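Local structure of centrosomal protein of 192 kDa (Homo sapiens, 6FVI) at residues 62-67 with 110-115; 44-49 with 94-99. The protein scaffolds and activates AURKA and PLK1 at the centrosome, supporting centrosome maturation, centriole duplication and bipolar spindle assembly, and is represented here by its seventh PapD-like (ASH) domain. All coordinates share one frame; numbering follows the deposited sequence. Where two conformers were deposited one is given.

Contact 1. Residues 62-67 with 110-115; sequences PPYVKG and DYAQFW
Y64 lays its ring over A112, its antiparallel partner across the two strands. With CG set between the backbone N and the carbonyl carbon (chi1 61°), the ring leans across the neighbouring strand. From CB outwards, CG only skirts A112 O and CD1 comes within 3.3 Å of A112 O. CE1 meets F114 CE2 at 3.7 Å. CZ rests 3.4 Å from A112 CB, and OH ends 3.4 Å from F114 CE2. The methyl sits over the ring face as a CH-pi contact, while the F114 ring is nearly parallel but slid aside, with little overlap. Cut back to an alanine, Y64 would probably leave the A112 methyl without its aromatic lid and open a gap beside F114. The backbones join in a hydrogen-bonded pair, Y64 N to A112 O at 2.9 Å and A112 N to Y64 O.

On the other face of the sheet, V65 CG1 stands over the centre of the Y111 ring, 3.8 Å from its centroid. The Y111 hydroxyl is held by G107 and Y79. Hydrogen-bonded pairs (Y64 with A112, K66 with D110) flanking a non-hydrogen-bonded one (V65 with Y111) mark antiparallel strands, here in the immunoglobulin-like sandwich of a PapD-like domain.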
loop_
_atom_site.group_PDB
_atom_site.type_symbol
_atom_site.label_atom_id
_atom_site.label_comp_id
_atom_site.label_asym_id
_atom_site.label_seq_id
_atom_site.Cartn_x
_atom_site.Cartn_y
_atom_site.Cartn_z
ATOM N N PRO A 62 1.063 0.894 -13.221
ATOM C CA PRO A 62 -0.392 0.952 -13.406
ATOM C C PRO A 62 -1.048 -0.359 -12.994
ATOM O O PRO A 62 -0.396 -1.392 -12.892
ATOM C CB PRO A 62 -0.552 1.216 -14.909
ATOM C CG PRO A 62 0.704 1.957 -15.256
ATOM C CD PRO A 62 1.767 1.239 -14.468
ATOM N N PRO A 63 -2.351 -0.349 -12.788
ATOM C CA PRO A 63 -3.021 -1.610 -12.456
ATOM C C PRO A 63 -2.779 -2.659 -13.503
ATOM O O PRO A 63 -2.743 -2.348 -14.701
ATOM C CB PRO A 63 -4.512 -1.213 -12.430
ATOM C CG PRO A 63 -4.518 0.271 -12.240
ATOM C CD PRO A 63 -3.318 0.753 -12.958
ATOM N N TYR A 64 -2.659 -3.891 -13.061
ATOM C CA TYR A 64 -2.589 -5.027 -13.942
ATOM C C TYR A 64 -3.876 -5.802 -13.845
ATOM O O TYR A 64 -4.475 -5.928 -12.764
ATOM C CB TYR A 64 -1.337 -5.899 -13.669
ATOM C CG TYR A 64 -1.239 -6.492 -12.294
ATOM C CD1 TYR A 64 -0.724 -5.751 -11.227
ATOM C CD2 TYR A 64 -1.619 -7.791 -12.040
ATOM C CE1 TYR A 64 -0.604 -6.299 -9.968
ATOM C CE2 TYR A 64 -1.515 -8.356 -10.790
ATOM C CZ TYR A 64 -0.985 -7.598 -9.749
ATOM O OH TYR A 64 -0.870 -8.123 -8.487
ATOM N N VAL A 65 -4.366 -6.288 -14.995
ATOM C CA VAL A 65 -5.732 -6.748 -15.099
ATOM C C VAL A 65 -5.783 -8.043 -15.888
ATOM O O VAL A 65 -5.238 -8.140 -16.993
ATOM C CB VAL A 65 -6.627 -5.689 -15.761
ATOM C CG1 VAL A 65 -8.092 -6.042 -15.559
ATOM C CG2 VAL A 65 -6.321 -4.308 -15.202
ATOM N N LYS A 66 -6.482 -9.024 -15.346
ATOM C CA LYS A 66 -6.613 -10.308 -16.019
ATOM C C LYS A 66 -8.090 -10.545 -16.267
ATOM O O LYS A 66 -8.982 -9.970 -15.628
ATOM C CB LYS A 66 -5.967 -11.431 -15.193
ATOM C CG LYS A 66 -6.663 -11.772 -13.891
ATOM C CD LYS A 66 -5.940 -12.821 -13.056
ATOM C CE LYS A 66 -6.410 -12.713 -11.611
ATOM N NZ LYS A 66 -5.482 -13.285 -10.596
ATOM N N GLY A 67 -8.350 -11.416 -17.226
ATOM C CA GLY A 67 -9.719 -11.721 -17.556
ATOM C C GLY A 67 -10.428 -10.639 -18.313
ATOM O O GLY A 67 -11.657 -10.604 -18.316
ATOM N N ASP A 110 -10.224 -8.603 -13.536
ATOM C CA ASP A 110 -9.739 -8.793 -12.183
ATOM C C ASP A 110 -8.481 -7.944 -12.058
ATOM O O ASP A 110 -7.478 -8.205 -12.718
ATOM C CB ASP A 110 -9.472 -10.261 -11.934
ATOM C CG ASP A 110 -9.227 -10.574 -10.497
ATOM O OD1 ASP A 110 -9.150 -9.645 -9.685
ATOM O OD2 ASP A 110 -9.116 -11.777 -10.185
ATOM N N TYR A 111 -8.598 -6.886 -11.257
ATOM C CA TYR A 111 -7.624 -5.802 -11.181
ATOM C C TYR A 111 -6.748 -5.917 -9.942
ATOM O O TYR A 111 -7.243 -6.301 -8.871
ATOM C CB TYR A 111 -8.375 -4.467 -11.043
ATOM C CG TYR A 111 -9.207 -4.059 -12.233
ATOM C CD1 TYR A 111 -10.387 -4.722 -12.572
ATOM C CD2 TYR A 111 -8.836 -2.976 -13.004
ATOM C CE1 TYR A 111 -11.151 -4.312 -13.636
ATOM C CE2 TYR A 111 -9.623 -2.553 -14.066
ATOM C CZ TYR A 111 -10.780 -3.238 -14.383
ATOM O OH TYR A 111 -11.525 -2.792 -15.432
ATOM N N ALA A 112 -5.502 -5.487 -10.055
ATOM C CA ALA A 112 -4.665 -5.384 -8.875
ATOM C C ALA A 112 -3.611 -4.330 -9.130
ATOM O O ALA A 112 -3.339 -3.944 -10.263
ATOM C CB ALA A 112 -4.048 -6.725 -8.509
ATOM N N GLN A 113 -2.980 -3.876 -8.045
ATOM C CA GLN A 113 -1.955 -2.860 -8.165
ATOM C C GLN A 113 -1.115 -2.850 -6.895
ATOM O O GLN A 113 -1.649 -2.958 -5.788
ATOM C CB GLN A 113 -2.574 -1.481 -8.395
ATOM C CG GLN A 113 -1.575 -0.425 -8.831
ATOM C CD GLN A 113 -2.260 0.883 -9.151
ATOM O OE1 GLN A 113 -3.329 1.196 -8.617
ATOM N NE2 GLN A 113 -1.624 1.660 -10.000
ATOM N N PHE A 114 0.192 -2.676 -7.073
ATOM C CA PHE A 114 1.116 -2.521 -5.970
ATOM C C PHE A 114 1.402 -1.062 -5.693
ATOM O O PHE A 114 1.580 -0.280 -6.626
ATOM C CB PHE A 114 2.438 -3.244 -6.279
ATOM C CG PHE A 114 2.303 -4.744 -6.319
ATOM C CD1 PHE A 114 2.166 -5.465 -5.120
ATOM C CD2 PHE A 114 2.257 -5.437 -7.511
ATOM C CE1 PHE A 114 2.019 -6.848 -5.142
ATOM C CE2 PHE A 114 2.146 -6.810 -7.520
ATOM C CZ PHE A 114 2.038 -7.520 -6.350
ATOM N N TRP A 115 1.462 -0.724 -4.405
ATOM C CA TRP A 115 1.718 0.631 -3.927
ATOM C C TRP A 115 2.771 0.600 -2.826
ATOM O O TRP A 115 3.006 -0.434 -2.183
ATOM C CB TRP A 115 0.421 1.206 -3.337
ATOM C CG TRP A 115 -0.638 1.531 -4.316
ATOM C CD1 TRP A 115 -1.397 0.669 -5.043
ATOM C CD2 TRP A 115 -1.077 2.849 -4.680
ATOM N NE1 TRP A 115 -2.260 1.363 -5.850
ATOM C CE2 TRP A 115 -2.095 2.700 -5.640
ATOM C CE3 TRP A 115 -0.713 4.130 -4.292
ATOM C CZ2 TRP A 115 -2.761 3.791 -6.215
ATOM C CZ3 TRP A 115 -1.368 5.205 -4.858
ATOM C CH2 TRP A 115 -2.378 5.028 -5.814
HETATM O O HOH W 1 -4.957 -8.602 -11.659
HETATM O O HOH W 2 -7.329 -12.776 -8.617
#

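Contact 2. Residues 44-49 with 94-99; sequences ELENHG and HGIQKV
Two antiparallel strands of the PapD-like sandwich, 39-47 and 96-103, pair here where the first ends and the second begins. L45 and Q97 form the hydrogen-bonded pair, with Q97 N to L45 O at 2.8 Å and L45 N answering to Q97 O. Two residues on, N47 N reaches G95 O in an almost straight bond (174°), and H94 N adds a weak bond to N47 O.

I96 lies between two glutamates on its face of the sheet. Its CG2 branch meets E44 OE1 at 3.5 Å, while CG1 lies 3.6 Å from E46 CD. E46 runs alongside it, its CG anti to the backbone N (chi1 -177°) and its chain extended. Both contacts are apolar carbon against the carboxylate end, without a hydrogen bond.

The opposite face is inward: in the conformer given, L45 CD1 lies loosely near V99 CG2, and L45 also packs on W55 and L91. At the strand end N47 ND2 is held by T51 O and L91 O. H94 CE1 lies 3.7 Å from G49 O, which sits over one face of the imidazole. N47 OD1 accepts from G49 N at 2.9 Å, making an Asx turn at the point where strand 39-47 leaves the sheet of the PapD-like sandwich.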
loop_
_atom_site.group_PDB
_atom_site.type_symbol
_atom_site.label_atom_id
_atom_site.label_comp_id
_atom_site.label_asym_id
_atom_site.label_seq_id
_atom_site.Cartn_x
_atom_site.Cartn_y
_atom_site.Cartn_z
ATOM N N GLU A 44 -4.844 2.159 7.331
ATOM C CA GLU A 44 -4.381 3.159 8.240
ATOM C C GLU A 44 -2.883 3.136 8.317
ATOM O O GLU A 44 -2.253 2.077 8.312
ATOM C CB GLU A 44 -4.955 2.974 9.660
ATOM C CG GLU A 44 -6.411 3.306 9.730
ATOM C CD GLU A 44 -7.026 3.126 11.125
ATOM O OE1 GLU A 44 -6.387 2.520 12.000
ATOM O OE2 GLU A 44 -8.166 3.557 11.287
ATOM N N LEU A 45 -2.313 4.341 8.377
ATOM C CA LEU A 45 -0.927 4.521 8.800
ATOM C C LEU A 45 -0.922 4.923 10.249
ATOM O O LEU A 45 -1.717 5.762 10.686
ATOM C CB LEU A 45 -0.230 5.609 8.000
ATOM C CG LEU A 45 -0.255 5.326 6.511
ATOM C CD1 LEU A 45 0.149 6.575 5.740
ATOM C CD2 LEU A 45 0.632 4.147 6.191
ATOM N N GLU A 46 -0.024 4.327 11.005
ATOM C CA GLU A 46 0.082 4.684 12.431
ATOM C C GLU A 46 1.533 4.951 12.764
ATOM O O GLU A 46 2.422 4.115 12.521
ATOM C CB GLU A 46 -0.481 3.572 13.308
ATOM C CG GLU A 46 -0.459 3.915 14.786
ATOM C CD GLU A 46 -1.299 3.041 15.654
ATOM O OE1 GLU A 46 -2.139 2.267 15.149
ATOM O OE2 GLU A 46 -1.132 3.158 16.887
ATOM N N ASN A 47 1.770 6.122 13.341
ATOM C CA ASN A 47 3.105 6.559 13.728
ATOM C C ASN A 47 3.356 6.216 15.196
ATOM O O ASN A 47 2.863 6.888 16.084
ATOM C CB ASN A 47 3.227 8.056 13.473
ATOM C CG ASN A 47 4.577 8.611 13.860
ATOM O OD1 ASN A 47 5.469 7.890 14.302
ATOM N ND2 ASN A 47 4.736 9.907 13.655
ATOM N N HIS A 48 4.100 5.131 15.405
ATOM C CA HIS A 48 4.445 4.714 16.773
ATOM C C HIS A 48 5.648 5.411 17.370
ATOM O O HIS A 48 5.986 5.146 18.519
ATOM C CB HIS A 48 4.699 3.215 16.801
ATOM C CG HIS A 48 3.506 2.413 16.435
ATOM N ND1 HIS A 48 2.510 2.142 17.340
ATOM C CD2 HIS A 48 3.130 1.831 15.272
ATOM C CE1 HIS A 48 1.578 1.413 16.755
ATOM N NE2 HIS A 48 1.927 1.215 15.498
ATOM N N GLY A 49 6.309 6.270 16.602
ATOM C CA GLY A 49 7.478 6.981 17.093
ATOM C C GLY A 49 7.131 8.290 17.726
ATOM O O GLY A 49 5.961 8.646 17.909
ATOM N N HIS A 94 2.410 9.398 17.406
ATOM C CA HIS A 94 1.297 8.684 17.957
ATOM C C HIS A 94 -0.009 8.932 17.228
ATOM O O HIS A 94 -1.065 8.606 17.727
ATOM C CB HIS A 94 1.172 8.915 19.479
ATOM C CG HIS A 94 2.408 8.593 20.257
ATOM N ND1 HIS A 94 3.193 7.484 20.024
ATOM C CD2 HIS A 94 2.966 9.232 21.307
ATOM C CE1 HIS A 94 4.195 7.468 20.882
ATOM N NE2 HIS A 94 4.081 8.518 21.673
ATOM N N GLY A 95 0.071 9.468 16.020
ATOM C CA GLY A 95 -1.102 9.666 15.197
ATOM C C GLY A 95 -1.441 8.499 14.282
ATOM O O GLY A 95 -0.585 7.751 13.852
ATOM N N ILE A 96 -2.728 8.430 13.957
ATOM C CA ILE A 96 -3.270 7.463 13.000
ATOM C C ILE A 96 -3.960 8.223 11.880
ATOM O O ILE A 96 -4.867 9.035 12.127
ATOM C CB ILE A 96 -4.275 6.508 13.699
ATOM C CG1 ILE A 96 -3.620 5.730 14.838
ATOM C CG2 ILE A 96 -4.904 5.569 12.665
ATOM C CD1 ILE A 96 -4.597 5.109 15.809
ATOM N N GLN A 97 -3.538 7.942 10.644
ATOM C CA GLN A 97 -4.109 8.514 9.438
ATOM C C GLN A 97 -4.863 7.445 8.674
ATOM O O GLN A 97 -4.277 6.450 8.245
ATOM C CB GLN A 97 -2.990 9.061 8.547
ATOM C CG GLN A 97 -3.451 9.534 7.172
ATOM C CD GLN A 97 -4.271 10.799 7.236
ATOM O OE1 GLN A 97 -3.764 11.830 7.672
ATOM N NE2 GLN A 97 -5.516 10.743 6.784
ATOM N N LYS A 98 -6.140 7.676 8.419
ATOM C CA LYS A 98 -6.892 6.787 7.571
ATOM C C LYS A 98 -6.683 7.206 6.107
ATOM O O LYS A 98 -6.812 8.392 5.766
ATOM C CB LYS A 98 -8.380 6.812 7.946
ATOM C CG LYS A 98 -9.204 5.786 7.179
ATOM C CD LYS A 98 -10.673 6.078 7.302
ATOM C CE LYS A 98 -11.287 5.290 8.426
ATOM N NZ LYS A 98 -12.034 4.126 7.879
ATOM N N VAL A 99 -6.384 6.214 5.284
ATOM C CA VAL A 99 -6.286 6.418 3.840
ATOM C C VAL A 99 -7.530 5.724 3.244
ATOM O O VAL A 99 -7.691 4.515 3.363
ATOM C CB VAL A 99 -4.996 5.841 3.274
ATOM C CG1 VAL A 99 -4.971 6.001 1.751
ATOM C CG2 VAL A 99 -3.778 6.544 3.893
#

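How the contacts relate
From the N terminus the chain first runs through 44-49, at the end of strand 39-47, and strand 53-66 follows, carrying it to 62-67. It then passes through strands 75-76 and 82-91 to 94-99, where contact 2 closes its loop of 44 residues. Strand 96-103 leads on to strand 109-121, and at 110-115 contact 1 closes its own loop of 42. The four segments therefore alternate, so the two loops cross. The contacts lie on opposite sides of the chain's centre, their centres about 26 Å apart and nearest atoms about 8 Å apart. Contact 2 ties strand 39-47 to 96-103, and contact 1 ties 53-66 to 109-121, interlocking successive strands of the domain.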